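Local coordinates for protein oxidase/hydroxylase (PDB 4XCB) that binds hygromycin B, 2-oxoglutarate and a metal ion, and probably works as a 2-oxoglutarate-dependent dioxygenase in orthosomycin biosynthesis, at residues Asp72-Pro77 / Thr223-Gly228; Glu40-Val45 / Pro59-Val64. One frame throughout, in Å; residues are numbered along the deposited sequence.

Contact 1 of 2, residues Asp72-Pro77 / Thr223-Gly228; sequences DRLLAP and TAFGYG
Y227 and L74 bury the most surface here, with L75 next, where helix 72-82 lies against strand 220-229, an inner strand of the larger sheet of the double-stranded beta-helix (cupin) fold. The short helix and strand axes run 10.7 Å apart at closest approach and diverge by 37°, and the gap is bridged by apolar side chains. F225 and Y227, two residues apart on the strand, both point to the helix. A224, just before F225, turns its CB away from the helix and touches Y92 and L142, which line the 2-oxoglutarate pocket, consistent with the helix covering the side of the sheet turned away from the cosubstrate.

Y227 stands up from the strand with its ring crossing L75 at about a right angle. The L75 backbone does not aim its CB at the strand; one branch of the leucine fork makes the approach, bringing CD2 to 3.5 Å from Y227 CE2, obliquely to the ring. L245 of a second subunit packs on both residues. The phenol oxygen, which touches both leucines, hydrogen-bonds the backbone carbonyl of A69, at the end of helix 63-69, which fixes the outer end of the ring. Replacing Y227 with an alanine would probably leave the A69 carbonyl without this partner and open a gap beneath L74 and L75.

L74 points at the sheet from the helix. With CD1 anti to CA (chi2 -167°), its fork is extended toward the strand and also rests on A141 and V143 of the adjacent strand 139-144. Its CD1 touches both aromatic residues, 3.9 Å from F225 CD2 and 3.8 Å from Y227 OH.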
loop_
_atom_site.group_PDB
_atom_site.type_symbol
_atom_site.label_atom_id
_atom_site.label_comp_id
_atom_site.label_asym_id
_atom_site.label_seq_id
_atom_site.Cartn_x
_atom_site.Cartn_y
_atom_site.Cartn_z
ATOM N N ASP A 72 7.271 31.378 -4.216
ATOM C CA ASP A 72 8.017 30.110 -4.238
ATOM C C ASP A 72 8.412 29.607 -2.841
ATOM O O ASP A 72 8.804 28.453 -2.693
ATOM C CB ASP A 72 9.266 30.217 -5.117
ATOM C CG ASP A 72 10.174 31.349 -4.709
ATOM O OD1 ASP A 72 9.774 32.150 -3.837
ATOM O OD2 ASP A 72 11.285 31.446 -5.276
ATOM N N ARG A 73 8.311 30.453 -1.820
ATOM C CA ARG A 73 8.598 29.996 -0.464
ATOM C C ARG A 73 7.490 29.062 -0.006
ATOM O O ARG A 73 7.693 28.253 0.893
ATOM C CB ARG A 73 8.753 31.178 0.494
ATOM C CG ARG A 73 10.117 31.841 0.406
ATOM C CD ARG A 73 10.171 33.125 1.211
ATOM N NE ARG A 73 9.292 34.162 0.672
ATOM C CZ ARG A 73 9.155 35.367 1.212
ATOM N NH1 ARG A 73 9.834 35.681 2.304
ATOM N NH2 ARG A 73 8.347 36.266 0.652
ATOM N N LEU A 74 6.310 29.199 -0.609
ATOM C CA LEU A 74 5.230 28.243 -0.384
ATOM C C LEU A 74 5.232 27.150 -1.433
ATOM O O LEU A 74 5.076 25.975 -1.113
ATOM C CB LEU A 74 3.871 28.940 -0.401
ATOM C CG LEU A 74 3.634 30.061 0.612
ATOM C CD1 LEU A 74 2.155 30.412 0.662
ATOM C CD2 LEU A 74 4.121 29.641 1.987
ATOM N N LEU A 75 5.377 27.537 -2.698
ATOM C CA LEU A 75 5.237 26.571 -3.770
ATOM C C LEU A 75 6.337 25.527 -3.778
ATOM O O LEU A 75 6.076 24.365 -4.069
ATOM C CB LEU A 75 5.193 27.266 -5.132
ATOM C CG LEU A 75 3.991 28.163 -5.413
ATOM C CD1 LEU A 75 3.988 28.488 -6.889
ATOM C CD2 LEU A 75 2.694 27.480 -5.009
ATOM N N ALA A 76 7.562 25.915 -3.449
ATOM C CA ALA A 76 8.644 24.942 -3.551
ATOM C C ALA A 76 8.450 23.780 -2.549
ATOM O O ALA A 76 8.513 22.624 -2.952
ATOM C CB ALA A 76 10.000 25.624 -3.372
ATOM N N PRO A 77 8.164 24.065 -1.262
ATOM C CA PRO A 77 7.897 22.893 -0.410
ATOM C C PRO A 77 6.608 22.132 -0.751
ATOM O O PRO A 77 6.590 20.908 -0.627
ATOM C CB PRO A 77 7.818 23.489 1.002
ATOM C CG PRO A 77 7.560 24.930 0.812
ATOM C CD PRO A 77 8.244 25.308 -0.470
ATOM N N THR A 223 -3.222 32.891 7.522
ATOM C CA THR A 223 -3.767 32.705 6.184
ATOM C C THR A 223 -3.405 31.315 5.687
ATOM O O THR A 223 -2.300 30.836 5.919
ATOM C CB THR A 223 -3.238 33.771 5.212
ATOM O OG1 THR A 223 -1.806 33.707 5.185
ATOM C CG2 THR A 223 -3.668 35.164 5.675
ATOM N N ALA A 224 -4.349 30.655 5.033
ATOM C CA ALA A 224 -4.169 29.270 4.611
ATOM C C ALA A 224 -4.321 29.160 3.108
ATOM O O ALA A 224 -5.269 29.707 2.532
ATOM C CB ALA A 224 -5.176 28.370 5.289
ATOM N N PHE A 225 -3.408 28.429 2.480
ATOM C CA PHE A 225 -3.494 28.225 1.035
ATOM C C PHE A 225 -3.475 26.744 0.741
ATOM O O PHE A 225 -2.605 26.028 1.239
ATOM C CB PHE A 225 -2.351 28.952 0.324
ATOM C CG PHE A 225 -2.358 30.436 0.552
ATOM C CD1 PHE A 225 -3.133 31.261 -0.241
ATOM C CD2 PHE A 225 -1.602 31.001 1.558
ATOM C CE1 PHE A 225 -3.153 32.634 -0.031
ATOM C CE2 PHE A 225 -1.619 32.375 1.787
ATOM C CZ PHE A 225 -2.400 33.191 0.982
ATOM N N GLY A 226 -4.436 26.290 -0.064
ATOM C CA GLY A 226 -4.639 24.871 -0.293
ATOM C C GLY A 226 -4.271 24.554 -1.720
ATOM O O GLY A 226 -4.655 25.280 -2.634
ATOM N N TYR A 227 -3.501 23.485 -1.894
ATOM C CA TYR A 227 -2.985 23.102 -3.200
ATOM C C TYR A 227 -3.265 21.651 -3.478
ATOM O O TYR A 227 -3.265 20.820 -2.565
ATOM C CB TYR A 227 -1.474 23.340 -3.297
ATOM C CG TYR A 227 -1.019 24.742 -2.976
ATOM C CD1 TYR A 227 -0.696 25.096 -1.675
ATOM C CD2 TYR A 227 -0.917 25.712 -3.969
ATOM C CE1 TYR A 227 -0.273 26.376 -1.367
ATOM C CE2 TYR A 227 -0.489 26.994 -3.672
ATOM C CZ TYR A 227 -0.178 27.322 -2.374
ATOM O OH TYR A 227 0.250 28.598 -2.061
ATOM N N GLY A 228 -3.452 21.321 -4.748
ATOM C CA GLY A 228 -3.512 19.933 -5.152
ATOM C C GLY A 228 -3.303 19.833 -6.644
ATOM O O GLY A 228 -2.892 20.811 -7.284
#

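Contact 2 of 2, residues Glu40-Val45 / Pro59-Val64; sequences ERLDTV and PAASPV
L42 sets its forked end against A61 and S62, where the loop after helix 29-40 passes a helix-to-helix junction: helix 58-61 stops, S62 takes the N-cap position, and helix 63-69 begins. L42 alone makes the contact from its side, and it also packs on Y55 of strand 52-55.

Along the second segment, P59 comes first and packs on R246 of a second subunit. A61, at the end of the first helix, points its methyl group at the loop, where CB lies 4.2 Å from L42 CD2. The same methyl of L42 comes nearer still to the backbone, 3.7 Å from A61 O, a van der Waals contact of a methyl with a carbonyl oxygen.

S62 then breaks from helical geometry into an extended backbone (phi -162°, psi 131°), which separates the two helices. Its hydroxyl caps the next helix by bonding F65 N and also hydrogen-bonds E38 OE2, tying the junction to helix 29-40. The polar end is thus engaged by those two partners, while the CH2 is what L42 meets. P63 starts the new helix, and V64 lies on F35 and E38, continuing the packing against helix 29-40.

In L42, a chi1 of -64° carries CG toward the junction, and CD1 anti to CA (chi2 168°) sets the two methyls: CD2 meets A61 and also borders S62 CB, while CD1 sits 4.1 Å from S62 CB.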
loop_
_atom_site.group_PDB
_atom_site.type_symbol
_atom_site.label_atom_id
_atom_site.label_comp_id
_atom_site.label_asym_id
_atom_site.label_seq_id
_atom_site.Cartn_x
_atom_site.Cartn_y
_atom_site.Cartn_z
ATOM N N GLU A 40 -6.480 43.819 7.580
ATOM C CA GLU A 40 -7.271 44.832 8.275
ATOM C C GLU A 40 -8.118 45.654 7.311
ATOM O O GLU A 40 -9.162 46.180 7.692
ATOM C CB GLU A 40 -6.361 45.750 9.089
ATOM C CG GLU A 40 -5.613 45.027 10.197
ATOM C CD GLU A 40 -4.862 45.970 11.119
ATOM O OE1 GLU A 40 -5.128 47.192 11.071
ATOM O OE2 GLU A 40 -4.005 45.490 11.894
ATOM N N ARG A 41 -7.667 45.751 6.063
ATOM C CA ARG A 41 -8.385 46.482 5.028
ATOM C C ARG A 41 -9.304 45.602 4.174
ATOM O O ARG A 41 -9.795 46.038 3.134
ATOM C CB ARG A 41 -7.385 47.205 4.120
ATOM C CG ARG A 41 -6.796 48.468 4.726
ATOM C CD ARG A 41 -5.791 49.124 3.786
ATOM N NE ARG A 41 -4.456 48.549 3.908
ATOM C CZ ARG A 41 -3.925 47.717 3.021
ATOM N NH1 ARG A 41 -4.616 47.357 1.949
ATOM N NH2 ARG A 41 -2.704 47.242 3.204
ATOM N N LEU A 42 -9.531 44.363 4.601
ATOM C CA LEU A 42 -10.409 43.467 3.856
ATOM C C LEU A 42 -11.602 43.052 4.700
ATOM O O LEU A 42 -11.554 43.108 5.926
ATOM C CB LEU A 42 -9.651 42.226 3.389
ATOM C CG LEU A 42 -8.505 42.440 2.401
ATOM C CD1 LEU A 42 -7.696 41.149 2.278
ATOM C CD2 LEU A 42 -9.024 42.879 1.055
ATOM N N ASP A 43 -12.669 42.630 4.033
ATOM C CA ASP A 43 -13.894 42.230 4.714
ATOM C C ASP A 43 -13.865 40.762 5.113
ATOM O O ASP A 43 -13.256 39.937 4.427
ATOM C CB ASP A 43 -15.109 42.485 3.826
ATOM C CG ASP A 43 -15.344 43.956 3.569
ATOM O OD1 ASP A 43 -15.079 44.761 4.491
ATOM O OD2 ASP A 43 -15.795 44.303 2.454
ATOM N N THR A 44 -14.548 40.443 6.206
ATOM C CA THR A 44 -14.703 39.051 6.623
ATOM C C THR A 44 -16.146 38.590 6.558
ATOM O O THR A 44 -17.067 39.385 6.346
ATOM C CB THR A 44 -14.224 38.804 8.060
ATOM O OG1 THR A 44 -14.807 39.775 8.938
ATOM C CG2 THR A 44 -12.724 38.877 8.155
ATOM N N VAL A 45 -16.323 37.291 6.758
ATOM C CA VAL A 45 -17.636 36.718 6.967
ATOM C C VAL A 45 -17.645 35.940 8.280
ATOM O O VAL A 45 -16.597 35.616 8.848
ATOM C CB VAL A 45 -18.060 35.780 5.810
ATOM C CG1 VAL A 45 -17.960 36.497 4.475
ATOM C CG2 VAL A 45 -17.219 34.508 5.804
ATOM N N PRO A 59 -6.906 35.406 -2.482
ATOM C CA PRO A 59 -6.242 35.779 -3.737
ATOM C C PRO A 59 -7.149 36.581 -4.674
ATOM O O PRO A 59 -6.639 37.370 -5.463
ATOM C CB PRO A 59 -5.866 34.424 -4.352
ATOM C CG PRO A 59 -5.757 33.509 -3.182
ATOM C CD PRO A 59 -6.847 33.950 -2.254
ATOM N N ALA A 60 -8.464 36.396 -4.578
ATOM C CA ALA A 60 -9.404 37.202 -5.352
ATOM C C ALA A 60 -9.545 38.598 -4.756
ATOM O O ALA A 60 -9.764 39.584 -5.473
ATOM C CB ALA A 60 -10.773 36.519 -5.412
ATOM N N ALA A 61 -9.401 38.670 -3.438
ATOM C CA ALA A 61 -9.683 39.884 -2.683
ATOM C C ALA A 61 -8.561 40.922 -2.754
ATOM O O ALA A 61 -8.802 42.119 -2.587
ATOM C CB ALA A 61 -9.972 39.529 -1.233
ATOM N N SER A 62 -7.337 40.471 -3.001
ATOM C CA SER A 62 -6.193 41.361 -2.880
ATOM C C SER A 62 -4.968 40.821 -3.600
ATOM O O SER A 62 -4.600 39.666 -3.415
ATOM C CB SER A 62 -5.880 41.591 -1.399
ATOM O OG SER A 62 -4.521 41.315 -1.116
ATOM N N PRO A 63 -4.326 41.660 -4.427
ATOM C CA PRO A 63 -3.136 41.233 -5.168
ATOM C C PRO A 63 -1.990 40.806 -4.268
ATOM O O PRO A 63 -1.141 40.032 -4.713
ATOM C CB PRO A 63 -2.749 42.485 -5.957
ATOM C CG PRO A 63 -4.023 43.194 -6.146
ATOM C CD PRO A 63 -4.779 42.992 -4.862
ATOM N N VAL A 64 -1.938 41.330 -3.043
ATOM C CA VAL A 64 -0.921 40.915 -2.092
ATOM C C VAL A 64 -1.035 39.431 -1.799
ATOM O O VAL A 64 -0.034 38.712 -1.796
ATOM C CB VAL A 64 -1.026 41.701 -0.771
ATOM C CG1 VAL A 64 -0.241 41.013 0.340
ATOM C CG2 VAL A 64 -0.546 43.121 -0.984
#

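Overall arrangement
Both segments of contact 2 come earlier in the chain than either segment of contact 1, and the two centres lie about 18 Å apart. The link between them is helical: helix 63-69, which begins in contact 2, is followed directly by helix 72-82 of contact 1. Together these helices cover one side of the six-stranded sheet, with contact 1 buried against its inner strand 220-229 and contact 2 nearer the periphery, beside the edge strand 52-55. The two touch directly where F225 CE1 meets P59 CG at 4.2 Å. Helices 63-69 and 72-82 thus pack on a sheet whose strand 220-229 also carries R220, a 2-oxoglutarate-binding residue.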